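D-isomer specific 2-hydroxyacid dehydrogenase family protein (Aeromonas salmonicida subsp. salmonicida, PDB 3HG7) probably binds NAD and acts as an oxidoreductase of the D-isomer specific 2-hydroxyacid dehydrogenase family. Local coordinates at residues A[106-111]-A[160-165]; A[143-148]-A[153-158]; A[112-117]-A[249-254]; A[226-229]-A[234-237]. The protein carries 1 engineered substitution. All blocks are in the same frame, centred on the assembly; numbering follows the deposited sequence.

Interaction 1: residues A[106-111]-A[160-165]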
loop_
_atom_site.group_PDB
_atom_site.type_symbol
_atom_site.label_atom_id
_atom_site.label_comp_id
_atom_site.label_asym_id
_atom_site.label_seq_id
_atom_site.Cartn_x
_atom_site.Cartn_y
_atom_site.Cartn_z
ATOM N N TYR A 106 -4.779 7.623 -6.663
ATOM C CA TYR A 106 -3.354 7.931 -6.602
ATOM C C TYR A 106 -2.706 7.652 -7.945
ATOM O O TYR A 106 -1.963 8.493 -8.491
ATOM C CB TYR A 106 -2.682 7.052 -5.527
ATOM C CG TYR A 106 -1.182 7.184 -5.491
ATOM C CD1 TYR A 106 -0.575 8.134 -4.670
ATOM C CD2 TYR A 106 -0.374 6.316 -6.239
ATOM C CE1 TYR A 106 0.798 8.246 -4.609
ATOM C CE2 TYR A 106 0.997 6.413 -6.210
ATOM C CZ TYR A 106 1.568 7.385 -5.394
ATOM O OH TYR A 106 2.908 7.508 -5.333
ATOM N N VAL A 107 -2.995 6.477 -8.491
ATOM C CA VAL A 107 -2.320 6.038 -9.687
ATOM C C VAL A 107 -2.757 6.951 -10.840
ATOM O O VAL A 107 -1.910 7.468 -11.547
ATOM C CB VAL A 107 -2.634 4.553 -10.017
ATOM C CG1 VAL A 107 -2.242 4.209 -11.472
ATOM C CG2 VAL A 107 -1.882 3.616 -9.010
ATOM N N PHE A 108 -4.067 7.170 -10.983
ATOM C CA PHE A 108 -4.544 7.974 -12.134
ATOM C C PHE A 108 -4.323 9.487 -11.943
ATOM O O PHE A 108 -4.138 10.192 -12.907
ATOM C CB PHE A 108 -5.975 7.603 -12.513
ATOM C CG PHE A 108 -6.056 6.336 -13.301
ATOM C CD1 PHE A 108 -6.202 6.380 -14.683
ATOM C CD2 PHE A 108 -5.939 5.108 -12.680
ATOM C CE1 PHE A 108 -6.244 5.190 -15.435
ATOM C CE2 PHE A 108 -5.989 3.919 -13.403
ATOM C CZ PHE A 108 -6.144 3.968 -14.795
ATOM N N GLY A 109 -4.319 9.990 -10.703
ATOM C CA GLY A 109 -3.922 11.372 -10.467
ATOM C C GLY A 109 -2.479 11.586 -10.922
ATOM O O GLY A 109 -2.170 12.536 -11.657
ATOM N N HIS A 110 -1.598 10.680 -10.523
ATOM C CA HIS A 110 -0.190 10.802 -10.889
ATOM C C HIS A 110 -0.013 10.582 -12.394
ATOM O O HIS A 110 0.772 11.256 -13.053
ATOM C CB HIS A 110 0.676 9.835 -10.112
ATOM C CG HIS A 110 1.082 10.367 -8.769
ATOM N ND1 HIS A 110 2.135 11.237 -8.613
ATOM C CD2 HIS A 110 0.570 10.168 -7.534
ATOM C CE1 HIS A 110 2.267 11.545 -7.334
ATOM N NE2 HIS A 110 1.315 10.931 -6.658
ATOM N N LEU A 111 -0.763 9.635 -12.923
ATOM C CA LEU A 111 -0.644 9.309 -14.321
ATOM C C LEU A 111 -1.112 10.486 -15.178
ATOM O O LEU A 111 -0.432 10.880 -16.130
ATOM C CB LEU A 111 -1.451 8.052 -14.651
ATOM C CG LEU A 111 -1.535 7.672 -16.132
ATOM C CD1 LEU A 111 -0.157 7.368 -16.654
ATOM C CD2 LEU A 111 -2.547 6.504 -16.429
ATOM N N LYS A 160 -9.812 0.588 -17.651
ATOM C CA LYS A 160 -10.822 0.259 -18.652
ATOM C C LYS A 160 -11.791 1.429 -18.841
ATOM O O LYS A 160 -12.162 1.747 -19.965
ATOM C CB LYS A 160 -11.550 -1.067 -18.319
ATOM C CG LYS A 160 -11.019 -2.255 -19.138
ATOM C CD LYS A 160 -11.840 -2.454 -20.443
ATOM C CE LYS A 160 -11.002 -2.617 -21.724
ATOM N NZ LYS A 160 -9.788 -3.437 -21.516
ATOM N N HIS A 161 -12.155 2.088 -17.746
ATOM C CA HIS A 161 -12.965 3.306 -17.802
ATOM C C HIS A 161 -12.297 4.372 -18.681
ATOM O O HIS A 161 -12.972 5.070 -19.453
ATOM C CB HIS A 161 -13.186 3.906 -16.415
ATOM C CG HIS A 161 -13.911 5.208 -16.458
ATOM N ND1 HIS A 161 -15.264 5.298 -16.725
ATOM C CD2 HIS A 161 -13.453 6.481 -16.403
ATOM C CE1 HIS A 161 -15.620 6.571 -16.748
ATOM N NE2 HIS A 161 -14.537 7.308 -16.573
ATOM N N PHE A 162 -10.975 4.475 -18.571
ATOM C CA PHE A 162 -10.230 5.459 -19.388
ATOM C C PHE A 162 -9.870 4.929 -20.779
ATOM O O PHE A 162 -9.167 5.579 -21.554
ATOM C CB PHE A 162 -9.020 6.009 -18.595
ATOM C CG PHE A 162 -9.400 7.027 -17.576
ATOM C CD1 PHE A 162 -9.803 8.300 -17.946
ATOM C CD2 PHE A 162 -9.391 6.699 -16.222
ATOM C CE1 PHE A 162 -10.177 9.242 -16.985
ATOM C CE2 PHE A 162 -9.747 7.643 -15.259
ATOM C CZ PHE A 162 -10.146 8.901 -15.630
ATOM N N GLY A 163 -10.420 3.764 -21.116
ATOM C CA GLY A 163 -10.336 3.269 -22.489
ATOM C C GLY A 163 -8.998 2.615 -22.742
ATOM O O GLY A 163 -8.611 2.421 -23.890
ATOM N N MET A 164 -8.296 2.284 -21.655
ATOM C CA MET A 164 -7.030 1.545 -21.729
ATOM C C MET A 164 -7.275 0.046 -21.925
ATOM O O MET A 164 -8.306 -0.475 -21.504
ATOM C CB MET A 164 -6.218 1.760 -20.444
ATOM C CG MET A 164 -5.595 3.157 -20.361
ATOM S SD MET A 164 -4.884 3.554 -18.785
ATOM C CE MET A 164 -3.153 3.128 -19.052
ATOM N N LYS A 165 -6.309 -0.633 -22.543
ATOM C CA LYS A 165 -6.217 -2.081 -22.489
ATOM C C LYS A 165 -5.660 -2.397 -21.112
ATOM O O LYS A 165 -4.797 -1.654 -20.611
ATOM C CB LYS A 165 -5.280 -2.631 -23.575
ATOM C CG LYS A 165 -5.815 -2.481 -25.008
ATOM C CD LYS A 165 -5.187 -3.480 -26.031
ATOM C CE LYS A 165 -4.927 -4.922 -25.473
ATOM N NZ LYS A 165 -5.988 -5.537 -24.593
#
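Phe-108 and Phe-162 hold CG beside the backbone N and anti to the carbonyl carbon, with chi1 of -78° and -77°. In each case this turns the ring toward the other segment. The two side chains slide past each other in opposite directions. The rings end nearly parallel, with planes 19° apart, but slid so far that they barely overlap. Their centroids lie 5.3 Å apart. Contact is therefore made at the near corners, where CD1 of Phe-108 comes 3.6 Å from CD2 of Phe-162. The next ring atom, CE1 of Phe-108, is 4.0 Å from SD of Met-164, an oblique Met-aromatic contact. The methionine chain bends at its CG-SD bond (chi3), and CE of Met-164 lies 4.3 Å from CD2 of Leu-111.

The turn carrying Phe-162 and Met-164 is a Schellman motif that ends helix 150-161. Gly-163 is its C-prime residue and has the positive phi that favours glycine. The N of Gly-163 bonds to Lys-160 O at 2.9 Å, and Met-164 N reaches back to Gly-159 O. The chain then enters strand 165-169 of the Rossmann-type sheet. The contact thus joins helix 100-115 to the end of the helix in a beta-alpha-beta unit. Phe-108 and Met-164 also both rest on Leu-143 of strand 142-146. Over one face of the Phe-162 ring, CD2 of His-161 sits 3.9 Å above the plane.

Interaction 2: residues A[143-148]-A[153-158]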
loop_
_atom_site.group_PDB
_atom_site.type_symbol
_atom_site.label_atom_id
_atom_site.label_comp_id
_atom_site.label_asym_id
_atom_site.label_seq_id
_atom_site.Cartn_x
_atom_site.Cartn_y
_atom_site.Cartn_z
ATOM N N LEU A 143 -2.341 -0.710 -19.927
ATOM C CA LEU A 143 -2.029 -0.722 -18.498
ATOM C C LEU A 143 -1.650 -2.153 -18.152
ATOM O O LEU A 143 -2.433 -3.048 -18.402
ATOM C CB LEU A 143 -3.258 -0.297 -17.683
ATOM C CG LEU A 143 -3.152 -0.228 -16.152
ATOM C CD1 LEU A 143 -1.938 0.582 -15.699
ATOM C CD2 LEU A 143 -4.426 0.334 -15.495
ATOM N N LEU A 144 -0.441 -2.357 -17.624
ATOM C CA LEU A 144 -0.050 -3.628 -16.992
ATOM C C LEU A 144 -0.077 -3.490 -15.472
ATOM O O LEU A 144 0.589 -2.596 -14.922
ATOM C CB LEU A 144 1.373 -4.002 -17.393
ATOM C CG LEU A 144 1.889 -5.304 -16.787
ATOM C CD1 LEU A 144 0.930 -6.455 -17.099
ATOM C CD2 LEU A 144 3.293 -5.603 -17.262
ATOM N N ILE A 145 -0.799 -4.384 -14.795
ATOM C CA ILE A 145 -0.854 -4.383 -13.331
ATOM C C ILE A 145 -0.319 -5.718 -12.795
ATOM O O ILE A 145 -0.743 -6.795 -13.255
ATOM C CB ILE A 145 -2.289 -4.141 -12.794
ATOM C CG1 ILE A 145 -2.884 -2.862 -13.392
ATOM C CG2 ILE A 145 -2.295 -4.124 -11.237
ATOM C CD1 ILE A 145 -4.361 -2.617 -13.037
ATOM N N LEU A 146 0.639 -5.622 -11.877
ATOM C CA LEU A 146 1.175 -6.767 -11.141
ATOM C C LEU A 146 0.469 -6.847 -9.802
ATOM O O LEU A 146 0.666 -6.015 -8.918
ATOM C CB LEU A 146 2.689 -6.641 -10.933
ATOM C CG LEU A 146 3.548 -6.151 -12.097
ATOM C CD1 LEU A 146 5.002 -6.392 -11.759
ATOM C CD2 LEU A 146 3.185 -6.843 -13.398
ATOM N N GLY A 147 -0.375 -7.855 -9.667
ATOM C CA GLY A 147 -1.185 -8.028 -8.470
ATOM C C GLY A 147 -2.635 -7.918 -8.882
ATOM O O GLY A 147 -3.046 -6.923 -9.484
ATOM N N THR A 148 -3.414 -8.937 -8.545
ATOM C CA THR A 148 -4.769 -9.063 -9.056
ATOM C C THR A 148 -5.832 -9.085 -7.971
ATOM O O THR A 148 -6.987 -9.464 -8.229
ATOM C CB THR A 148 -4.892 -10.338 -9.916
ATOM O OG1 THR A 148 -6.126 -10.998 -9.618
ATOM C CG2 THR A 148 -3.763 -11.282 -9.573
ATOM N N GLN A 153 -7.560 -5.107 -9.113
ATOM C CA GLN A 153 -8.866 -5.050 -9.773
ATOM C C GLN A 153 -9.436 -3.635 -9.848
ATOM O O GLN A 153 -9.937 -3.227 -10.888
ATOM C CB GLN A 153 -9.876 -5.977 -9.106
ATOM C CG GLN A 153 -9.678 -7.447 -9.411
ATOM C CD GLN A 153 -10.426 -8.318 -8.426
ATOM O OE1 GLN A 153 -11.655 -8.228 -8.310
ATOM N NE2 GLN A 153 -9.691 -9.147 -7.682
ATOM N N HIS A 154 -9.360 -2.866 -8.764
ATOM C CA HIS A 154 -9.951 -1.522 -8.854
ATOM C C HIS A 154 -9.207 -0.635 -9.873
ATOM O O HIS A 154 -9.843 0.053 -10.699
ATOM C CB HIS A 154 -10.089 -0.835 -7.496
ATOM C CG HIS A 154 -11.141 0.232 -7.482
ATOM N ND1 HIS A 154 -10.930 1.490 -8.006
ATOM C CD2 HIS A 154 -12.418 0.224 -7.023
ATOM C CE1 HIS A 154 -12.028 2.212 -7.866
ATOM N NE2 HIS A 154 -12.949 1.466 -7.277
ATOM N N ILE A 155 -7.875 -0.711 -9.852
ATOM C CA ILE A 155 -7.047 0.061 -10.789
ATOM C C ILE A 155 -7.350 -0.408 -12.196
ATOM O O ILE A 155 -7.283 0.377 -13.167
ATOM C CB ILE A 155 -5.537 -0.125 -10.495
ATOM C CG1 ILE A 155 -5.180 0.399 -9.087
ATOM C CG2 ILE A 155 -4.674 0.615 -11.507
ATOM C CD1 ILE A 155 -3.891 -0.152 -8.595
ATOM N N ALA A 156 -7.671 -1.691 -12.320
ATOM C CA ALA A 156 -8.077 -2.267 -13.610
ATOM C C ALA A 156 -9.370 -1.654 -14.146
ATOM O O ALA A 156 -9.418 -1.196 -15.315
ATOM C CB ALA A 156 -8.189 -3.773 -13.494
ATOM N N HIS A 157 -10.415 -1.620 -13.318
ATOM C CA HIS A 157 -11.682 -1.007 -13.749
ATOM C C HIS A 157 -11.504 0.457 -14.149
ATOM O O HIS A 157 -12.138 0.929 -15.102
ATOM C CB HIS A 157 -12.758 -1.136 -12.674
ATOM C CG HIS A 157 -13.339 -2.516 -12.576
ATOM N ND1 HIS A 157 -12.853 -3.471 -11.707
ATOM C CD2 HIS A 157 -14.329 -3.118 -13.280
ATOM C CE1 HIS A 157 -13.546 -4.589 -11.851
ATOM N NE2 HIS A 157 -14.445 -4.401 -12.800
ATOM N N THR A 158 -10.657 1.178 -13.406
ATOM C CA THR A 158 -10.369 2.571 -13.747
ATOM C C THR A 158 -9.645 2.695 -15.082
ATOM O O THR A 158 -9.992 3.559 -15.881
ATOM C CB THR A 158 -9.609 3.306 -12.626
ATOM O OG1 THR A 158 -10.223 2.984 -11.374
ATOM C CG2 THR A 158 -9.646 4.833 -12.855
#
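The CD1 methyl of Ile-145 presses against the flank of the helix at Ile-155 and Ala-156. CD1 of Ile-145 lies 3.6 Å from CG2 of Ile-155 and 4.0 Å from CB of Ala-156. The same CD1 of Ile-145 comes 3.5 Å from the backbone N of Ala-156, so it packs on the helix main chain as well as on side chains. The chain of Ile-145 runs straight out to this methyl. Two residues earlier on the strand, Leu-143 crosses Ile-155 at about a right angle. CD2 of Leu-143 touches both CG2 of Ile-155, at 4.0 Å, and the carbonyl O of that residue.

Strand 142-146 and helix 150-161 open a beta-alpha-beta unit, and the axes of strand 143-146 and helix 153-158 run antiparallel. Gly-147 fits the first glycine of a GxGxxG pattern, consistent with the dinucleotide-binding turn of a Rossmann fold. With phi 117° and psi 125°, a side chain here would clash with the carbonyl O of Leu-146.

At this turn the contact becomes polar. Gln-153 extends beyond CG and gives its NE2 to Thr-148 O. The bond from Gln-153 NE2 to Thr-148 O is 2.8 Å long and nearly straight at 171°. The acceptor lies close to the amide plane, while the donor is tilted modestly from the carbonyl plane. Gln-153 O accepts from both N and ND1 of His-157.

Interaction 3: residues A[112-117]-A[249-254]; sequences LSLMRQ and LGMAVL
Leu-114 meets Met-251 tip to tip and spreads its two methyls over two residues of the strand. With chi1 at -73°, CG of the leucine is anti to the carbonyl carbon, and an extended chi2 completes the reach. CD2 of Leu-114 lies 3.6 Å from CE of Met-251 and 3.9 Å from SD of the same methionine. The methionine is folded, not extended. It bends at chi2 (-90°) and again at chi3 (-26°), so both the sulfur and the terminal methyl are presented to one leucine methyl.

Strand 251-254 belongs to the parallel sheet of the Rossmann-type domain, between strands 225-228 and 274-276. Helix 100-115 packs over one face of this sheet. Met-251 and Val-253, two residues apart, point to that face. Ala-252 between them points away and packs on helix 237-245.

The second leucine methyl, CD1 of Leu-114, is 4.1 Å from CG2 of Val-253. Here the side chains slide past each other in opposite directions. Leu-114 also touches Ile-225 on the neighbouring strand. Three residues further on, Gln-117 takes a positive phi in a Schellman motif that closes the helix. The N of Gln-117 makes a weak bond of 3.2 Å to Leu-114 O.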
loop_
_atom_site.group_PDB
_atom_site.type_symbol
_atom_site.label_atom_id
_atom_site.label_comp_id
_atom_site.label_asym_id
_atom_site.label_seq_id
_atom_site.Cartn_x
_atom_site.Cartn_y
_atom_site.Cartn_z
ATOM N N LEU A 112 -2.260 11.058 -14.835
ATOM C CA LEU A 112 -2.773 12.156 -15.652
ATOM C C LEU A 112 -1.913 13.393 -15.404
ATOM O O LEU A 112 -1.710 14.161 -16.329
ATOM C CB LEU A 112 -4.238 12.407 -15.348
ATOM C CG LEU A 112 -5.110 11.234 -15.809
ATOM C CD1 LEU A 112 -6.493 11.279 -15.189
ATOM C CD2 LEU A 112 -5.162 11.330 -17.380
ATOM N N SER A 113 -1.381 13.567 -14.177
ATOM C CA SER A 113 -0.446 14.671 -13.945
ATOM C C SER A 113 0.702 14.648 -14.958
ATOM O O SER A 113 1.034 15.672 -15.559
ATOM C CB SER A 113 0.071 14.703 -12.501
ATOM O OG SER A 113 0.993 15.781 -12.354
ATOM N N LEU A 114 1.279 13.465 -15.131
ATOM C CA LEU A 114 2.369 13.227 -16.063
ATOM C C LEU A 114 1.964 13.396 -17.524
ATOM O O LEU A 114 2.621 14.085 -18.314
ATOM C CB LEU A 114 2.890 11.804 -15.880
ATOM C CG LEU A 114 3.692 11.584 -14.598
ATOM C CD1 LEU A 114 3.910 10.093 -14.472
ATOM C CD2 LEU A 114 5.010 12.397 -14.613
ATOM N N MET A 115 0.903 12.694 -17.895
ATOM C CA MET A 115 0.404 12.736 -19.284
ATOM C C MET A 115 0.044 14.149 -19.779
ATOM O O MET A 115 0.274 14.467 -20.940
ATOM C CB MET A 115 -0.797 11.770 -19.423
ATOM C CG MET A 115 -0.471 10.245 -19.432
ATOM S SD MET A 115 0.745 9.703 -20.664
ATOM C CE MET A 115 -0.195 9.855 -22.214
ATOM N N ARG A 116 -0.510 14.981 -18.904
ATOM C CA ARG A 116 -0.988 16.301 -19.276
ATOM C C ARG A 116 -0.000 17.386 -18.894
ATOM O O ARG A 116 -0.276 18.585 -19.008
ATOM C CB ARG A 116 -2.338 16.594 -18.624
ATOM C CG ARG A 116 -3.509 15.809 -19.224
ATOM C CD ARG A 116 -3.517 15.818 -20.777
ATOM N NE ARG A 116 -4.681 15.094 -21.235
ATOM C CZ ARG A 116 -5.839 15.673 -21.558
ATOM N NH1 ARG A 116 -5.970 16.991 -21.499
ATOM N NH2 ARG A 116 -6.866 14.915 -21.946
ATOM N N GLN A 117 1.131 16.933 -18.364
ATOM C CA GLN A 117 2.228 17.823 -18.004
ATOM C C GLN A 117 1.837 18.934 -17.047
ATOM O O GLN A 117 2.230 20.081 -17.235
ATOM C CB GLN A 117 2.873 18.371 -19.280
ATOM C CG GLN A 117 3.260 17.248 -20.202
ATOM C CD GLN A 117 4.046 17.742 -21.349
ATOM O OE1 GLN A 117 3.509 18.313 -22.307
ATOM N NE2 GLN A 117 5.356 17.545 -21.261
ATOM N N LEU A 249 13.489 3.712 -19.241
ATOM C CA LEU A 249 12.157 3.861 -18.658
ATOM C C LEU A 249 11.841 5.349 -18.662
ATOM O O LEU A 249 12.747 6.176 -18.508
ATOM C CB LEU A 249 12.145 3.320 -17.219
ATOM C CG LEU A 249 10.802 3.208 -16.497
ATOM C CD1 LEU A 249 9.865 2.287 -17.261
ATOM C CD2 LEU A 249 10.984 2.728 -15.071
ATOM N N GLY A 250 10.569 5.702 -18.846
ATOM C CA GLY A 250 10.211 7.118 -19.037
ATOM C C GLY A 250 10.174 7.848 -17.704
ATOM O O GLY A 250 10.800 8.907 -17.517
ATOM N N MET A 251 9.434 7.267 -16.777
ATOM C CA MET A 251 9.236 7.886 -15.474
ATOM C C MET A 251 9.009 6.794 -14.457
ATOM O O MET A 251 8.558 5.696 -14.812
ATOM C CB MET A 251 8.012 8.814 -15.513
ATOM C CG MET A 251 8.188 10.143 -16.299
ATOM S SD MET A 251 8.782 11.559 -15.328
ATOM C CE MET A 251 8.197 11.072 -13.702
ATOM N N ALA A 252 9.294 7.091 -13.188
ATOM C CA ALA A 252 8.914 6.194 -12.099
ATOM C C ALA A 252 8.166 6.982 -11.003
ATOM O O ALA A 252 8.546 8.107 -10.694
ATOM C CB ALA A 252 10.125 5.539 -11.514
ATOM N N VAL A 253 7.100 6.397 -10.472
ATOM C CA VAL A 253 6.362 6.990 -9.336
ATOM C C VAL A 253 6.406 5.983 -8.224
ATOM O O VAL A 253 5.815 4.906 -8.339
ATOM C CB VAL A 253 4.872 7.276 -9.697
ATOM C CG1 VAL A 253 4.115 7.952 -8.513
ATOM C CG2 VAL A 253 4.792 8.148 -10.946
ATOM N N LEU A 254 7.072 6.343 -7.131
ATOM C CA LEU A 254 7.297 5.387 -6.064
ATOM C C LEU A 254 6.719 5.889 -4.765
ATOM O O LEU A 254 7.061 6.991 -4.336
ATOM C CB LEU A 254 8.793 5.150 -5.859
ATOM C CG LEU A 254 9.680 4.675 -7.013
ATOM C CD1 LEU A 254 10.986 4.206 -6.412
ATOM C CD2 LEU A 254 9.017 3.569 -7.814
#

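Interaction 4: residues A[226-229]-A[234-237]; sequences LFNV and AINE
Ile-235 lays its CD1 methyl against Asn-228 and Leu-226, two residues of an inner strand in the parallel Rossmann-type sheet. Strand 225-228 ends here, and the chain loops back through Ala-234 and Ile-235 before starting helix 237-245. The contact therefore lies in a strand-to-helix connection of the probable NAD-binding domain.

The apolar contacts centre on that one methyl. CD1 of Ile-235 is 4.2 Å from CD2 of Leu-226, and these two side chains meet tip to tip. Closer still, CD1 of Ile-235 is 3.4 Å from CB of Asn-228. The isoleucine places CG1 beside its backbone N (chi1 -64°), anti to the carbonyl carbon, and chi2 of 165° extends CD1 towards the strand. Leu-254, on the next strand, touches both Asn-228 and Ile-235.

Apolar groups also meet the amide of Asn-228. CD1 of Ile-235 is 3.5 Å from ND2 of Asn-228, and CB of Ala-234 is 4.0 Å from the same nitrogen. Both contacts are van der Waals packing, and all four residues are buried.

The hydrogen bonds of the amide go to the intervening turn. OD1 of Asn-228 accepts from the N of Gly-230, and ND2 donates to Arg-231 O. These two bonds hold the buried amide in place and give both its ends a partner. Further along, Asn-236 is the N-cap of helix 237-245, with its OD1 bonded to the N of Asp-239.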
loop_
_atom_site.group_PDB
_atom_site.type_symbol
_atom_site.label_atom_id
_atom_site.label_comp_id
_atom_site.label_asym_id
_atom_site.label_seq_id
_atom_site.Cartn_x
_atom_site.Cartn_y
_atom_site.Cartn_z
ATOM N N LEU A 226 6.396 3.618 -14.642
ATOM C CA LEU A 226 6.307 2.548 -13.650
ATOM C C LEU A 226 5.903 3.074 -12.289
ATOM O O LEU A 226 6.570 3.959 -11.789
ATOM C CB LEU A 226 7.670 1.868 -13.504
ATOM C CG LEU A 226 7.826 0.847 -12.363
ATOM C CD1 LEU A 226 6.873 -0.329 -12.537
ATOM C CD2 LEU A 226 9.259 0.363 -12.285
ATOM N N PHE A 227 4.840 2.509 -11.705
ATOM C CA PHE A 227 4.426 2.794 -10.312
ATOM C C PHE A 227 4.811 1.639 -9.414
ATOM O O PHE A 227 4.531 0.470 -9.744
ATOM C CB PHE A 227 2.907 2.905 -10.193
ATOM C CG PHE A 227 2.323 4.156 -10.798
ATOM C CD1 PHE A 227 1.835 5.155 -9.981
ATOM C CD2 PHE A 227 2.210 4.297 -12.183
ATOM C CE1 PHE A 227 1.283 6.327 -10.532
ATOM C CE2 PHE A 227 1.665 5.445 -12.747
ATOM C CZ PHE A 227 1.183 6.457 -11.915
ATOM N N ASN A 228 5.370 1.956 -8.250
ATOM C CA ASN A 228 5.483 0.948 -7.218
ATOM C C ASN A 228 4.784 1.385 -5.962
ATOM O O ASN A 228 5.215 2.335 -5.302
ATOM C CB ASN A 228 6.918 0.602 -6.876
ATOM C CG ASN A 228 7.004 -0.629 -5.933
ATOM O OD1 ASN A 228 6.039 -1.394 -5.794
ATOM N ND2 ASN A 228 8.136 -0.799 -5.287
ATOM N N VAL A 229 3.701 0.685 -5.652
ATOM C CA VAL A 229 2.912 0.983 -4.468
ATOM C C VAL A 229 2.764 -0.254 -3.553
ATOM O O VAL A 229 1.996 -0.220 -2.590
ATOM C CB VAL A 229 1.533 1.463 -4.878
ATOM C CG1 VAL A 229 1.619 2.814 -5.602
ATOM C CG2 VAL A 229 0.914 0.436 -5.812
ATOM N N ALA A 234 10.242 -4.740 -4.490
ATOM C CA ALA A 234 9.991 -5.123 -5.866
ATOM C C ALA A 234 11.074 -4.578 -6.789
ATOM O O ALA A 234 11.308 -5.114 -7.879
ATOM C CB ALA A 234 8.626 -4.645 -6.304
ATOM N N ILE A 235 11.756 -3.534 -6.329
ATOM C CA ILE A 235 12.652 -2.772 -7.183
ATOM C C ILE A 235 14.047 -2.674 -6.585
ATOM O O ILE A 235 14.210 -2.270 -5.440
ATOM C CB ILE A 235 12.101 -1.326 -7.441
ATOM C CG1 ILE A 235 10.778 -1.378 -8.216
ATOM C CG2 ILE A 235 13.124 -0.463 -8.186
ATOM C CD1 ILE A 235 9.990 -0.068 -8.209
ATOM N N ASN A 236 15.051 -3.044 -7.374
ATOM C CA ASN A 236 16.419 -2.701 -7.020
ATOM C C ASN A 236 16.618 -1.253 -7.401
ATOM O O ASN A 236 16.598 -0.901 -8.587
ATOM C CB ASN A 236 17.453 -3.597 -7.710
ATOM C CG ASN A 236 18.882 -3.113 -7.486
ATOM O OD1 ASN A 236 19.303 -2.114 -8.060
ATOM N ND2 ASN A 236 19.628 -3.822 -6.648
ATOM N N GLU A 237 16.807 -0.420 -6.388
ATOM C CA GLU A 237 16.777 1.027 -6.571
ATOM C C GLU A 237 17.955 1.538 -7.399
ATOM O O GLU A 237 17.786 2.434 -8.239
ATOM C CB GLU A 237 16.611 1.743 -5.219
ATOM C CG GLU A 237 15.192 1.513 -4.644
ATOM C CD GLU A 237 14.950 2.062 -3.240
ATOM O OE1 GLU A 237 15.882 2.626 -2.614
ATOM O OE2 GLU A 237 13.795 1.922 -2.766
#

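Overall arrangement
All four contacts belong to one Rossmann-type domain. Interactions 1 and 3 use successive parts of helix 100-115, which lies over one face of the sheet. Interactions 1 and 2 share helix 150-161 and touch directly, with Phe-108 packing on Thr-158. Interactions 3 and 4 involve neighbouring strands, and Val-253 N lies 2.8 Å from Leu-226 O, a probable hydrogen bond. Phe-227 turns the other way from its neighbours and packs under helix 100-115, which ties interaction 4 to interaction 1. Interactions 1, 2 and 4 are buried; interaction 3 is partly buried. Interactions 1 and 3 are apolar across their segments; interaction 2 adds a side-chain amide to backbone carbonyl hydrogen bond, and interaction 4 buries an amide hydrogen-bonded within its turn.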